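Local coordinates for protein thermoresistant glucokinase (Janibacter sp. HTCC2649, PDB 4EUN) that probably phosphorylates gluconate with ATP, as a P-loop carbohydrate kinase of the thermoresistant gluconokinase family, at residues 37-45 with 131-142; 56-64 with 86-94. All blocks are in the same frame, centred on the assembly; numbering follows the deposited sequence.

In the fold
Both contacts are built on one five-stranded parallel sheet of strand order 2-3-1-4-5, with centres about 21 Å apart and on opposite sides of the centre of the chain. Contact 1 joins the probable P-loop and the start of helix 42-53 to the end of strand 127-132 and to helix 135-142. Contact 2 packs the outermost strand 56-59 and the turn after it against helix 80-99, and its segments both fall in the sequence between those of contact 1. Helix 42-53 leads directly into strand 56-59, and the contacts meet where Thr43 CG2 lies 4.0 Å from Phe57 CZ. Each also touches the second subunit, so phosphate loop and dimer interface are close neighbours in this fold.

Contact 1 of 2, residues 37-45 with 131-142; sequences VSGSGKTTI and LDGPAEVIKGRM. With SO4 (sulfate ion), chain B.
Leu131, at the end of its strand, presses one methyl against the backbone of the loop 37-45: CD2 lies 3.2 Å from Ser40 O and 3.3 Å from Gly41 C, and also meets CG1 of Ile45 on the first turn of the helix. With CG anti to the backbone N (chi1 -172°), the leucine directs its branch at this backbone. Arg141 approaches the same loop from helix 135-142. Its NE donates to Gly39 O over 2.9 Å at an N-H...O angle of 154°, the acceptor sitting at the guanidinium edge, close to its plane, while Ser40 O lies above one face. The loop has the strand-loop-helix form and glycine pattern of a Walker A motif, and a sulfate, probably from the crystallisation liquor, probably marks where a nucleotide phosphate binds, as in other P-loop proteins. Gly39 N, Gly41 N and Thr43 N donate to three different sulfate oxygens, and Lys42 NZ reaches SO4 O1 over 2.7 Å. Ser40 OG turns back within the loop and donates to Val37 O over 2.6 Å, in the carbonyl plane, and this oxygen also accepts from Ser40 N, which ties the turn together. Beyond it Val37 CG2 packs 3.8 Å from Ile138 CD1, the two side chains crossing at about a right angle. A water bridges Val37 N and Leu131 O.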
ATOM      1  N   VAL A  37      -9.508  -0.229 -12.213  1.00 28.55           N
ATOM      2  CA  VAL A  37      -9.142  -1.634 -12.366  1.00 35.18           C
ATOM      3  C   VAL A  37      -7.647  -1.856 -12.133  1.00 37.73           C
ATOM      4  O   VAL A  37      -6.873  -0.904 -12.075  1.00 39.78           O
ATOM      5  CB  VAL A  37      -9.553  -2.191 -13.745  1.00 33.83           C
ATOM      6  CG1 VAL A  37     -11.037  -1.949 -13.982  1.00 32.78           C
ATOM      7  CG2 VAL A  37      -8.721  -1.562 -14.858  1.00 37.14           C
ATOM      8  N   SER A  38      -7.253  -3.117 -11.981  1.00 40.38           N
ATOM      9  CA  SER A  38      -5.841  -3.470 -11.864  1.00 35.34           C
ATOM     10  C   SER A  38      -5.056  -3.013 -13.088  1.00 34.96           C
ATOM     11  O   SER A  38      -5.488  -3.219 -14.231  1.00 43.27           O
ATOM     12  CB  SER A  38      -5.684  -4.984 -11.709  1.00 47.52           C
ATOM     13  OG  SER A  38      -6.238  -5.433 -10.489  1.00 56.94           O
ATOM     14  N   GLY A  39      -3.897  -2.410 -12.851  1.00 45.97           N
ATOM     15  CA  GLY A  39      -3.030  -2.001 -13.939  1.00 44.89           C
ATOM     16  C   GLY A  39      -3.364  -0.617 -14.454  1.00 35.60           C
ATOM     17  O   GLY A  39      -2.839  -0.190 -15.480  1.00 46.63           O
ATOM     18  N   SER A  40      -4.236   0.085 -13.731  1.00 32.77           N
ATOM     19  CA  SER A  40      -4.616   1.442 -14.100  1.00 34.80           C
ATOM     20  C   SER A  40      -3.645   2.485 -13.536  1.00 36.77           C
ATOM     21  O   SER A  40      -3.581   3.612 -14.032  1.00 33.86           O
ATOM     22  CB  SER A  40      -6.056   1.738 -13.675  1.00 36.83           C
ATOM     23  OG  SER A  40      -6.236   1.580 -12.280  1.00 37.70           O
ATOM     24  N   GLY A  41      -2.885   2.106 -12.509  1.00 36.67           N
ATOM     25  CA  GLY A  41      -1.889   2.997 -11.931  1.00 38.37           C
ATOM     26  C   GLY A  41      -2.323   3.629 -10.621  1.00 34.59           C
ATOM     27  O   GLY A  41      -1.835   4.704 -10.248  1.00 32.44           O
ATOM     28  N   LYS A  42      -3.240   2.965  -9.921  1.00 28.85           N
ATOM     29  CA  LYS A  42      -3.839   3.526  -8.710  1.00 31.49           C
ATOM     30  C   LYS A  42      -2.834   3.748  -7.596  1.00 34.76           C
ATOM     31  O   LYS A  42      -2.915   4.734  -6.855  1.00 29.19           O
ATOM     32  CB  LYS A  42      -4.932   2.604  -8.176  1.00 27.71           C
ATOM     33  CG  LYS A  42      -6.144   2.456  -9.049  1.00 35.12           C
ATOM     34  CD  LYS A  42      -7.176   1.631  -8.310  1.00 33.40           C
ATOM     35  CE  LYS A  42      -6.617   0.273  -7.895  1.00 31.51           C
ATOM     36  NZ  LYS A  42      -6.504  -0.633  -9.067  1.00 31.14           N
ATOM     37  N   THR A  43      -1.906   2.810  -7.456  1.00 31.69           N
ATOM     38  CA  THR A  43      -0.907   2.906  -6.399  1.00 30.17           C
ATOM     39  C   THR A  43      -0.038   4.147  -6.579  1.00 30.85           C
ATOM     40  O   THR A  43       0.206   4.880  -5.620  1.00 30.47           O
ATOM     41  CB  THR A  43      -0.044   1.634  -6.319  1.00 35.52           C
ATOM     42  OG1 THR A  43      -0.887   0.514  -6.020  1.00 36.25           O
ATOM     43  CG2 THR A  43       1.011   1.771  -5.233  1.00 36.99           C
ATOM     44  N   THR A  44       0.405   4.395  -7.810  1.00 32.97           N
ATOM     45  CA  THR A  44       1.206   5.580  -8.115  1.00 36.04           C
ATOM     46  C   THR A  44       0.477   6.885  -7.768  1.00 32.58           C
ATOM     47  O   THR A  44       1.053   7.782  -7.151  1.00 35.41           O
ATOM     48  CB  THR A  44       1.660   5.584  -9.593  1.00 34.58           C
ATOM     49  OG1 THR A  44       2.540   4.474  -9.822  1.00 39.88           O
ATOM     50  CG2 THR A  44       2.390   6.866  -9.924  1.00 38.29           C
ATOM     51  N   ILE A  45      -0.791   6.987  -8.159  1.00 27.25           N
ATOM     52  CA  ILE A  45      -1.595   8.163  -7.852  1.00 23.46           C
ATOM     53  C   ILE A  45      -1.813   8.325  -6.344  1.00 27.64           C
ATOM     54  O   ILE A  45      -1.600   9.406  -5.794  1.00 28.99           O
ATOM     55  CB  ILE A  45      -2.969   8.121  -8.577  1.00 27.50           C
ATOM     56  CG1 ILE A  45      -2.780   7.949 -10.089  1.00 33.41           C
ATOM     57  CG2 ILE A  45      -3.775   9.374  -8.267  1.00 27.12           C
ATOM     58  CD1 ILE A  45      -1.911   9.024 -10.726  1.00 37.91           C
ATOM     59  N   LEU A 131      -9.774   6.460 -11.505  1.00 20.64           N
ATOM     60  CA  LEU A 131      -8.701   6.357 -12.484  1.00 19.09           C
ATOM     61  C   LEU A 131      -9.128   5.369 -13.556  1.00 25.49           C
ATOM     62  O   LEU A 131      -9.395   4.196 -13.269  1.00 25.49           O
ATOM     63  CB  LEU A 131      -7.420   5.881 -11.795  1.00 23.25           C
ATOM     64  CG  LEU A 131      -6.100   5.856 -12.567  1.00 28.20           C
ATOM     65  CD1 LEU A 131      -5.656   7.251 -12.956  1.00 25.87           C
ATOM     66  CD2 LEU A 131      -5.055   5.214 -11.688  1.00 29.00           C
ATOM     67  N   ASP A 132      -9.216   5.834 -14.795  1.00 21.90           N
ATOM     68  CA  ASP A 132      -9.763   4.979 -15.823  1.00 22.70           C
ATOM     69  C   ASP A 132      -9.381   5.449 -17.215  1.00 21.89           C
ATOM     70  O   ASP A 132      -8.820   6.529 -17.394  1.00 24.36           O
ATOM     71  CB  ASP A 132     -11.277   4.931 -15.667  1.00 23.55           C
ATOM     72  CG  ASP A 132     -11.860   3.600 -16.060  1.00 26.38           C
ATOM     73  OD1 ASP A 132     -11.211   2.855 -16.821  1.00 33.74           O
ATOM     74  OD2 ASP A 132     -12.975   3.291 -15.601  1.00 21.30           O
ATOM     75  N   GLY A 133      -9.692   4.621 -18.198  1.00 22.68           N
ATOM     76  CA  GLY A 133      -9.377   4.939 -19.576  1.00 25.47           C
ATOM     77  C   GLY A 133      -9.836   3.805 -20.458  1.00 22.02           C
ATOM     78  O   GLY A 133     -10.474   2.862 -19.988  1.00 24.83           O
ATOM     79  N   PRO A 134      -9.540   3.901 -21.759  1.00 23.14           N
ATOM     80  CA  PRO A 134      -9.962   2.858 -22.691  1.00 26.25           C
ATOM     81  C   PRO A 134      -9.352   1.509 -22.336  1.00 24.72           C
ATOM     82  O   PRO A 134      -8.181   1.433 -21.973  1.00 25.49           O
ATOM     83  CB  PRO A 134      -9.397   3.343 -24.031  1.00 32.84           C
ATOM     84  CG  PRO A 134      -9.217   4.813 -23.864  1.00 27.88           C
ATOM     85  CD  PRO A 134      -8.802   4.986 -22.425  1.00 26.65           C
ATOM     86  N   ALA A 135     -10.143   0.450 -22.452  1.00 21.91           N
ATOM     87  CA  ALA A 135      -9.659  -0.905 -22.183  1.00 25.94           C
ATOM     88  C   ALA A 135      -8.353  -1.248 -22.908  1.00 26.18           C
ATOM     89  O   ALA A 135      -7.487  -1.920 -22.347  1.00 30.61           O
ATOM     90  CB  ALA A 135     -10.737  -1.933 -22.520  1.00 24.90           C
ATOM     91  N   GLU A 136      -8.213  -0.789 -24.149  0.61 27.44           N
ATOM     92  CA  GLU A 136      -7.033  -1.125 -24.944  0.61 29.24           C
ATOM     93  C   GLU A 136      -5.754  -0.527 -24.351  0.61 27.04           C
ATOM     94  O   GLU A 136      -4.679  -1.125 -24.451  0.61 32.88           O
ATOM     95  CB  GLU A 136      -7.213  -0.688 -26.402  0.61 36.21           C
ATOM     96  CG  GLU A 136      -6.069  -1.099 -27.322  0.61 49.01           C
ATOM     97  CD  GLU A 136      -5.835  -2.604 -27.353  0.61 57.92           C
ATOM     98  OE1 GLU A 136      -4.682  -3.017 -27.601  0.61 69.98           O
ATOM     99  OE2 GLU A 136      -6.797  -3.373 -27.138  0.61 55.48           O
ATOM    100  N   VAL A 137      -5.874   0.641 -23.727  1.00 27.75           N
ATOM    101  CA  VAL A 137      -4.720   1.282 -23.087  1.00 30.31           C
ATOM    102  C   VAL A 137      -4.355   0.539 -21.814  1.00 30.74           C
ATOM    103  O   VAL A 137      -3.174   0.342 -21.512  1.00 31.12           O
ATOM    104  CB  VAL A 137      -4.988   2.764 -22.762  1.00 31.05           C
ATOM    105  CG1 VAL A 137      -3.784   3.385 -22.019  1.00 34.80           C
ATOM    106  CG2 VAL A 137      -5.277   3.535 -24.035  1.00 33.27           C
ATOM    107  N   ILE A 138      -5.374   0.130 -21.068  1.00 27.24           N
ATOM    108  CA  ILE A 138      -5.157  -0.650 -19.851  1.00 24.90           C
ATOM    109  C   ILE A 138      -4.461  -1.967 -20.190  1.00 30.01           C
ATOM    110  O   ILE A 138      -3.477  -2.333 -19.545  1.00 29.05           O
ATOM    111  CB  ILE A 138      -6.483  -0.923 -19.100  1.00 23.87           C
ATOM    112  CG1 ILE A 138      -7.100   0.404 -18.652  1.00 23.87           C
ATOM    113  CG2 ILE A 138      -6.239  -1.829 -17.887  1.00 26.08           C
ATOM    114  CD1 ILE A 138      -8.524   0.308 -18.143  1.00 27.43           C
ATOM    115  N   LYS A 139      -4.960  -2.664 -21.210  1.00 28.36           N
ATOM    116  CA  LYS A 139      -4.345  -3.917 -21.651  1.00 28.01           C
ATOM    117  C   LYS A 139      -2.893  -3.734 -22.088  1.00 32.72           C
ATOM    118  O   LYS A 139      -2.048  -4.595 -21.833  1.00 41.31           O
ATOM    119  CB  LYS A 139      -5.159  -4.549 -22.783  1.00 30.84           C
ATOM    120  CG  LYS A 139      -6.458  -5.177 -22.307  1.00 37.58           C
ATOM    121  CD  LYS A 139      -7.165  -5.985 -23.393  1.00 48.23           C
ATOM    122  CE  LYS A 139      -7.996  -5.098 -24.297  1.00 49.01           C
ATOM    123  NZ  LYS A 139      -9.065  -5.848 -25.033  1.00 41.89           N
ATOM    124  N   GLY A 140      -2.607  -2.617 -22.749  1.00 35.31           N
ATOM    125  CA  GLY A 140      -1.250  -2.317 -23.173  1.00 39.43           C
ATOM    126  C   GLY A 140      -0.323  -2.073 -21.997  1.00 43.56           C
ATOM    127  O   GLY A 140       0.848  -2.452 -22.037  1.00 49.77           O
ATOM    128  N   ARG A 141      -0.838  -1.434 -20.951  1.00 35.38           N
ATOM    129  CA  ARG A 141      -0.044  -1.210 -19.740  1.00 34.23           C
ATOM    130  C   ARG A 141       0.340  -2.546 -19.105  1.00 39.07           C
ATOM    131  O   ARG A 141       1.494  -2.766 -18.745  1.00 43.92           O
ATOM    132  CB  ARG A 141      -0.821  -0.356 -18.726  1.00 35.02           C
ATOM    133  CG  ARG A 141      -0.978   1.115 -19.115  1.00 43.74           C
ATOM    134  CD  ARG A 141      -1.890   1.873 -18.140  1.00 43.30           C
ATOM    135  NE  ARG A 141      -1.364   1.877 -16.775  1.00 42.47           N
ATOM    136  CZ  ARG A 141      -0.562   2.819 -16.287  1.00 53.49           C
ATOM    137  NH1 ARG A 141      -0.199   3.841 -17.052  1.00 57.42           N
ATOM    138  NH2 ARG A 141      -0.123   2.744 -15.037  1.00 57.62           N
ATOM    139  N   MET A 142      -0.644  -3.435 -18.985  1.00 37.29           N
ATOM    140  CA  MET A 142      -0.458  -4.742 -18.360  1.00 38.22           C
ATOM    141  C   MET A 142       0.526  -5.618 -19.128  1.00 42.02           C
ATOM    142  O   MET A 142       1.224  -6.449 -18.545  1.00 45.53           O
ATOM    143  CB  MET A 142      -1.807  -5.450 -18.246  1.00 37.61           C
ATOM    144  CG  MET A 142      -2.879  -4.616 -17.560  1.00 37.59           C
ATOM    145  SD  MET A 142      -4.559  -5.080 -18.037  1.00 89.19           S
ATOM    146  CE  MET A 142      -4.643  -6.742 -17.386  1.00 37.29           C
TER
HETATM  147  S   SO4 B 201      -2.649  -0.564 -10.037  1.00 48.39           S
HETATM  148  O1  SO4 B 201      -4.048  -0.175 -10.174  1.00 36.09           O
HETATM  149  O2  SO4 B 201      -2.567  -2.016 -10.086  1.00 58.62           O
HETATM  150  O3  SO4 B 201      -2.136  -0.076  -8.764  1.00 44.60           O
HETATM  151  O4  SO4 B 201      -1.848  -0.004 -11.113  1.00 44.07           O
HETATM  152  O   HOH W   1      -9.924   1.818 -14.345  1.00 29.08           O

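Contact 2 of 2, residues 56-64 with 86-94; sequences EFAEADAFH and WLRSLAEWM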
ATOM      1  N   GLU A  56      -2.713   8.769   5.241  1.00 21.48           N
ATOM      2  CA  GLU A  56      -2.165   7.419   5.411  1.00 18.98           C
ATOM      3  C   GLU A  56      -2.591   6.552   4.245  1.00 20.33           C
ATOM      4  O   GLU A  56      -3.777   6.384   4.012  1.00 20.04           O
ATOM      5  CB  GLU A  56      -2.676   6.747   6.683  1.00 21.48           C
ATOM      6  CG  GLU A  56      -2.132   5.322   6.810  1.00 22.86           C
ATOM      7  CD  GLU A  56      -2.592   4.588   8.046  1.00 22.95           C
ATOM      8  OE1 GLU A  56      -3.325   5.179   8.871  1.00 25.38           O
ATOM      9  OE2 GLU A  56      -2.201   3.403   8.189  1.00 27.11           O
ATOM     10  N   PHE A  57      -1.616   5.966   3.560  1.00 20.17           N
ATOM     11  CA  PHE A  57      -1.906   5.129   2.401  1.00 21.84           C
ATOM     12  C   PHE A  57      -2.135   3.683   2.817  1.00 20.57           C
ATOM     13  O   PHE A  57      -1.389   3.132   3.623  1.00 23.39           O
ATOM     14  CB  PHE A  57      -0.739   5.219   1.410  1.00 21.07           C
ATOM     15  CG  PHE A  57      -0.768   4.172   0.331  1.00 21.19           C
ATOM     16  CD1 PHE A  57      -1.824   4.101  -0.569  1.00 23.51           C
ATOM     17  CD2 PHE A  57       0.277   3.275   0.201  1.00 27.92           C
ATOM     18  CE1 PHE A  57      -1.835   3.137  -1.553  1.00 27.95           C
ATOM     19  CE2 PHE A  57       0.272   2.319  -0.793  1.00 39.74           C
ATOM     20  CZ  PHE A  57      -0.787   2.251  -1.671  1.00 30.60           C
ATOM     21  N   ALA A  58      -3.172   3.064   2.256  1.00 19.92           N
ATOM     22  CA  ALA A  58      -3.368   1.626   2.419  1.00 20.86           C
ATOM     23  C   ALA A  58      -3.889   1.023   1.124  1.00 18.07           C
ATOM     24  O   ALA A  58      -4.580   1.676   0.350  1.00 20.67           O
ATOM     25  CB  ALA A  58      -4.337   1.335   3.544  1.00 25.92           C
ATOM     26  N   GLU A  59      -3.558  -0.246   0.921  0.53 19.43           N
ATOM     27  CA  GLU A  59      -3.988  -0.989  -0.247  0.53 21.75           C
ATOM     28  C   GLU A  59      -5.183  -1.841   0.157  0.53 18.82           C
ATOM     29  O   GLU A  59      -5.057  -2.702   1.025  0.53 22.52           O
ATOM     30  CB  GLU A  59      -2.832  -1.882  -0.691  0.53 20.38           C
ATOM     31  CG  GLU A  59      -2.541  -1.800  -2.164  0.53 30.64           C
ATOM     32  CD  GLU A  59      -3.650  -2.407  -2.982  0.53 43.28           C
ATOM     33  OE1 GLU A  59      -3.974  -1.858  -4.055  0.53 53.96           O
ATOM     34  OE2 GLU A  59      -4.202  -3.440  -2.543  0.53 33.59           O
ATOM     35  N   ALA A  60      -6.344  -1.589  -0.450  1.00 21.58           N
ATOM     36  CA  ALA A  60      -7.576  -2.250  -0.019  1.00 23.18           C
ATOM     37  C   ALA A  60      -7.584  -3.770  -0.193  1.00 21.01           C
ATOM     38  O   ALA A  60      -8.249  -4.460   0.575  1.00 24.22           O
ATOM     39  CB  ALA A  60      -8.805  -1.639  -0.701  1.00 22.47           C
ATOM     40  N   ASP A  61      -6.849  -4.300  -1.170  1.00 20.76           N
ATOM     41  CA  ASP A  61      -6.878  -5.750  -1.382  1.00 19.54           C
ATOM     42  C   ASP A  61      -6.320  -6.498  -0.168  1.00 18.23           C
ATOM     43  O   ASP A  61      -6.609  -7.672   0.017  1.00 19.43           O
ATOM     44  CB  ASP A  61      -6.126  -6.169  -2.654  1.00 21.87           C
ATOM     45  CG  ASP A  61      -6.985  -6.103  -3.894  1.00 31.81           C
ATOM     46  OD1 ASP A  61      -8.225  -6.026  -3.763  1.00 32.49           O
ATOM     47  OD2 ASP A  61      -6.418  -6.156  -5.011  1.00 35.18           O
ATOM     48  N   ALA A  62      -5.511  -5.837   0.659  1.00 17.50           N
ATOM     49  CA  ALA A  62      -4.940  -6.527   1.801  1.00 18.84           C
ATOM     50  C   ALA A  62      -6.021  -6.868   2.821  1.00 18.87           C
ATOM     51  O   ALA A  62      -5.834  -7.754   3.654  1.00 20.98           O
ATOM     52  CB  ALA A  62      -3.838  -5.675   2.447  1.00 18.79           C
ATOM     53  N   PHE A  63      -7.152  -6.176   2.732  1.00 19.43           N
ATOM     54  CA  PHE A  63      -8.285  -6.398   3.632  1.00 24.07           C
ATOM     55  C   PHE A  63      -9.146  -7.574   3.186  1.00 24.01           C
ATOM     56  O   PHE A  63     -10.013  -8.018   3.939  1.00 25.09           O
ATOM     57  CB  PHE A  63      -9.171  -5.153   3.710  1.00 22.24           C
ATOM     58  CG  PHE A  63      -8.536  -3.990   4.421  1.00 23.33           C
ATOM     59  CD1 PHE A  63      -7.569  -3.215   3.793  1.00 23.13           C
ATOM     60  CD2 PHE A  63      -8.937  -3.650   5.705  1.00 23.73           C
ATOM     61  CE1 PHE A  63      -6.998  -2.125   4.438  1.00 25.84           C
ATOM     62  CE2 PHE A  63      -8.371  -2.558   6.359  1.00 27.05           C
ATOM     63  CZ  PHE A  63      -7.404  -1.796   5.724  1.00 28.49           C
ATOM     64  N   HIS A  64      -8.938  -8.053   1.960  1.00 17.71           N
ATOM     65  CA  HIS A  64      -9.657  -9.237   1.471  1.00 19.17           C
ATOM     66  C   HIS A  64      -9.165 -10.452   2.244  1.00 20.21           C
ATOM     67  O   HIS A  64      -8.020 -10.484   2.695  1.00 22.00           O
ATOM     68  CB  HIS A  64      -9.380  -9.482  -0.024  1.00 18.40           C
ATOM     69  CG  HIS A  64     -10.393  -8.891  -0.954  1.00 20.39           C
ATOM     70  ND1 HIS A  64     -11.733  -9.191  -0.879  1.00 22.15           N
ATOM     71  CD2 HIS A  64     -10.252  -8.047  -2.006  1.00 21.37           C
ATOM     72  CE1 HIS A  64     -12.380  -8.550  -1.838  1.00 23.72           C
ATOM     73  NE2 HIS A  64     -11.503  -7.851  -2.536  1.00 21.96           N
ATOM     74  N   TRP A  86     -15.775  -7.349   3.042  1.00 22.28           N
ATOM     75  CA  TRP A  86     -14.574  -6.601   2.689  1.00 22.57           C
ATOM     76  C   TRP A  86     -14.823  -5.092   2.708  1.00 24.89           C
ATOM     77  O   TRP A  86     -14.079  -4.333   3.330  1.00 21.23           O
ATOM     78  CB  TRP A  86     -14.085  -7.063   1.313  1.00 21.54           C
ATOM     79  CG  TRP A  86     -13.005  -6.228   0.674  1.00 21.50           C
ATOM     80  CD1 TRP A  86     -11.736  -6.030   1.143  1.00 20.97           C
ATOM     81  CD2 TRP A  86     -13.082  -5.533  -0.578  1.00 21.09           C
ATOM     82  NE1 TRP A  86     -11.033  -5.240   0.273  1.00 19.14           N
ATOM     83  CE2 TRP A  86     -11.831  -4.919  -0.794  1.00 19.16           C
ATOM     84  CE3 TRP A  86     -14.090  -5.364  -1.534  1.00 19.93           C
ATOM     85  CZ2 TRP A  86     -11.560  -4.150  -1.927  1.00 21.18           C
ATOM     86  CZ3 TRP A  86     -13.825  -4.599  -2.658  1.00 24.72           C
ATOM     87  CH2 TRP A  86     -12.569  -3.997  -2.845  1.00 27.48           C
ATOM     88  N   LEU A  87     -15.881  -4.660   2.037  1.00 20.53           N
ATOM     89  CA  LEU A  87     -16.268  -3.259   2.027  1.00 15.88           C
ATOM     90  C   LEU A  87     -16.568  -2.735   3.434  1.00 22.15           C
ATOM     91  O   LEU A  87     -16.207  -1.604   3.769  1.00 22.78           O
ATOM     92  CB  LEU A  87     -17.482  -3.076   1.116  1.00 19.94           C
ATOM     93  CG  LEU A  87     -17.150  -3.355  -0.344  1.00 21.56           C
ATOM     94  CD1 LEU A  87     -18.434  -3.590  -1.108  1.00 20.43           C
ATOM     95  CD2 LEU A  87     -16.400  -2.185  -0.969  1.00 21.54           C
ATOM     96  N   ARG A  88     -17.236  -3.543   4.252  1.00 20.98           N
ATOM     97  CA  ARG A  88     -17.516  -3.127   5.626  1.00 21.22           C
ATOM     98  C   ARG A  88     -16.236  -2.990   6.440  1.00 20.66           C
ATOM     99  O   ARG A  88     -16.143  -2.109   7.285  1.00 26.03           O
ATOM    100  CB  ARG A  88     -18.496  -4.071   6.330  1.00 24.90           C
ATOM    101  CG  ARG A  88     -19.951  -3.849   5.941  1.00 31.64           C
ATOM    102  CD  ARG A  88     -20.867  -4.714   6.793  1.00 49.68           C
ATOM    103  NE  ARG A  88     -20.610  -6.136   6.577  1.00 53.77           N
ATOM    104  CZ  ARG A  88     -21.387  -6.931   5.852  1.00 58.79           C
ATOM    105  NH1 ARG A  88     -21.077  -8.212   5.702  1.00 57.32           N
ATOM    106  NH2 ARG A  88     -22.484  -6.448   5.285  1.00 62.39           N
ATOM    107  N   SER A  89     -15.256  -3.848   6.193  1.00 23.54           N
ATOM    108  CA  SER A  89     -14.004  -3.741   6.955  1.00 21.07           C
ATOM    109  C   SER A  89     -13.243  -2.485   6.547  1.00 22.70           C
ATOM    110  O   SER A  89     -12.598  -1.842   7.387  1.00 23.32           O
ATOM    111  CB  SER A  89     -13.143  -4.991   6.783  1.00 26.59           C
ATOM    112  OG  SER A  89     -12.543  -5.021   5.506  1.00 40.56           O
ATOM    113  N   LEU A  90     -13.326  -2.121   5.271  1.00 20.91           N
ATOM    114  CA  LEU A  90     -12.711  -0.883   4.790  1.00 20.61           C
ATOM    115  C   LEU A  90     -13.390   0.331   5.415  1.00 21.48           C
ATOM    116  O   LEU A  90     -12.722   1.293   5.829  1.00 20.54           O
ATOM    117  CB  LEU A  90     -12.786  -0.794   3.262  1.00 19.11           C
ATOM    118  CG  LEU A  90     -11.977  -1.835   2.494  1.00 19.65           C
ATOM    119  CD1 LEU A  90     -12.333  -1.763   1.023  1.00 18.60           C
ATOM    120  CD2 LEU A  90     -10.491  -1.568   2.686  1.00 20.51           C
ATOM    121  N   ALA A  91     -14.719   0.297   5.485  1.00 20.42           N
ATOM    122  CA  ALA A  91     -15.476   1.385   6.086  1.00 18.60           C
ATOM    123  C   ALA A  91     -15.122   1.513   7.562  1.00 21.69           C
ATOM    124  O   ALA A  91     -14.913   2.619   8.071  1.00 25.23           O
ATOM    125  CB  ALA A  91     -16.976   1.160   5.912  1.00 22.98           C
ATOM    126  N   GLU A  92     -15.057   0.377   8.251  1.00 22.55           N
ATOM    127  CA  GLU A  92     -14.728   0.377   9.672  1.00 22.94           C
ATOM    128  C   GLU A  92     -13.313   0.880   9.916  1.00 21.42           C
ATOM    129  O   GLU A  92     -13.085   1.632  10.865  1.00 23.72           O
ATOM    130  CB  GLU A  92     -14.922  -1.021  10.266  1.00 31.80           C
ATOM    131  CG  GLU A  92     -16.389  -1.438  10.350  1.00 46.80           C
ATOM    132  CD  GLU A  92     -16.572  -2.913  10.656  1.00 59.60           C
ATOM    133  OE1 GLU A  92     -15.568  -3.591  10.970  1.00 59.70           O
ATOM    134  OE2 GLU A  92     -17.724  -3.395  10.580  1.00 65.69           O
ATOM    135  N   TRP A  93     -12.373   0.478   9.066  1.00 20.72           N
ATOM    136  CA  TRP A  93     -10.977   0.913   9.209  1.00 19.30           C
ATOM    137  C   TRP A  93     -10.889   2.425   9.048  1.00 19.81           C
ATOM    138  O   TRP A  93     -10.253   3.097   9.862  1.00 21.50           O
ATOM    139  CB  TRP A  93     -10.100   0.194   8.189  1.00 20.55           C
ATOM    140  CG  TRP A  93      -8.632   0.531   8.237  1.00 17.57           C
ATOM    141  CD1 TRP A  93      -7.672  -0.092   8.978  1.00 19.62           C
ATOM    142  CD2 TRP A  93      -7.958   1.532   7.458  1.00 16.63           C
ATOM    143  NE1 TRP A  93      -6.438   0.475   8.728  1.00 18.90           N
ATOM    144  CE2 TRP A  93      -6.586   1.472   7.795  1.00 17.99           C
ATOM    145  CE3 TRP A  93      -8.381   2.476   6.513  1.00 20.70           C
ATOM    146  CZ2 TRP A  93      -5.633   2.325   7.222  1.00 19.56           C
ATOM    147  CZ3 TRP A  93      -7.443   3.320   5.943  1.00 22.88           C
ATOM    148  CH2 TRP A  93      -6.074   3.241   6.304  1.00 20.67           C
ATOM    149  N   MET A  94     -11.549   2.965   8.021  1.00 21.51           N
ATOM    150  CA  MET A  94     -11.579   4.415   7.835  1.00 20.09           C
ATOM    151  C   MET A  94     -12.251   5.159   8.992  1.00 24.26           C
ATOM    152  O   MET A  94     -11.790   6.227   9.399  1.00 24.39           O
ATOM    153  CB  MET A  94     -12.266   4.778   6.512  1.00 18.27           C
ATOM    154  CG  MET A  94     -11.455   4.440   5.280  1.00 18.81           C
ATOM    155  SD  MET A  94     -12.206   5.136   3.782  1.00 21.96           S
ATOM    156  CE  MET A  94     -13.478   3.921   3.410  1.00 22.91           C
TER
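Phe63, on the 3-10 turn that follows edge strand 56-59, packs against helix 80-99 of this parallel alpha/beta fold. Its CB sits 3.7 Å from Trp86 CD1 and nearly as close to Ser89 OG. With CG anti to its own carbonyl carbon (chi1 -69°), the ring runs along the helix toward Trp93. CG, CD1 and CE1 lie against Leu90 CD2, which sits over one face in a CH-pi contact, 3.7 Å from the ring centroid; CD2 of the phenylalanine stays near Ser89 OG. At the far end CE2 and CZ of Phe63 press on the five-membered ring of Trp93 in a T-shaped pair, the planes of Phe63 and Trp93 77° apart, each atom 3.6 Å from Trp93 CG. The six-membered ring of this tryptophan reaches back to the strand, where Ala58 CB lies 3.8 Å from CH2 and the Glu56 carboxylate, salt-bridged to Arg97, comes to its edge. Trp93 NE1 hydrogen-bonds to Ala62 O of the second subunit, so the indole serves the dimer interface as well. Two helical turns earlier, Trp86 is sandwiched between Leu90 CD1 and the His64 ring, stacked face to face at 3.5 Å between centroids. Its NE1 donates to Ala60 O over 2.9 Å with an almost straight N-H...O angle of 177°, while Phe63 N reaches that oxygen from the opposite face of the carbonyl plane.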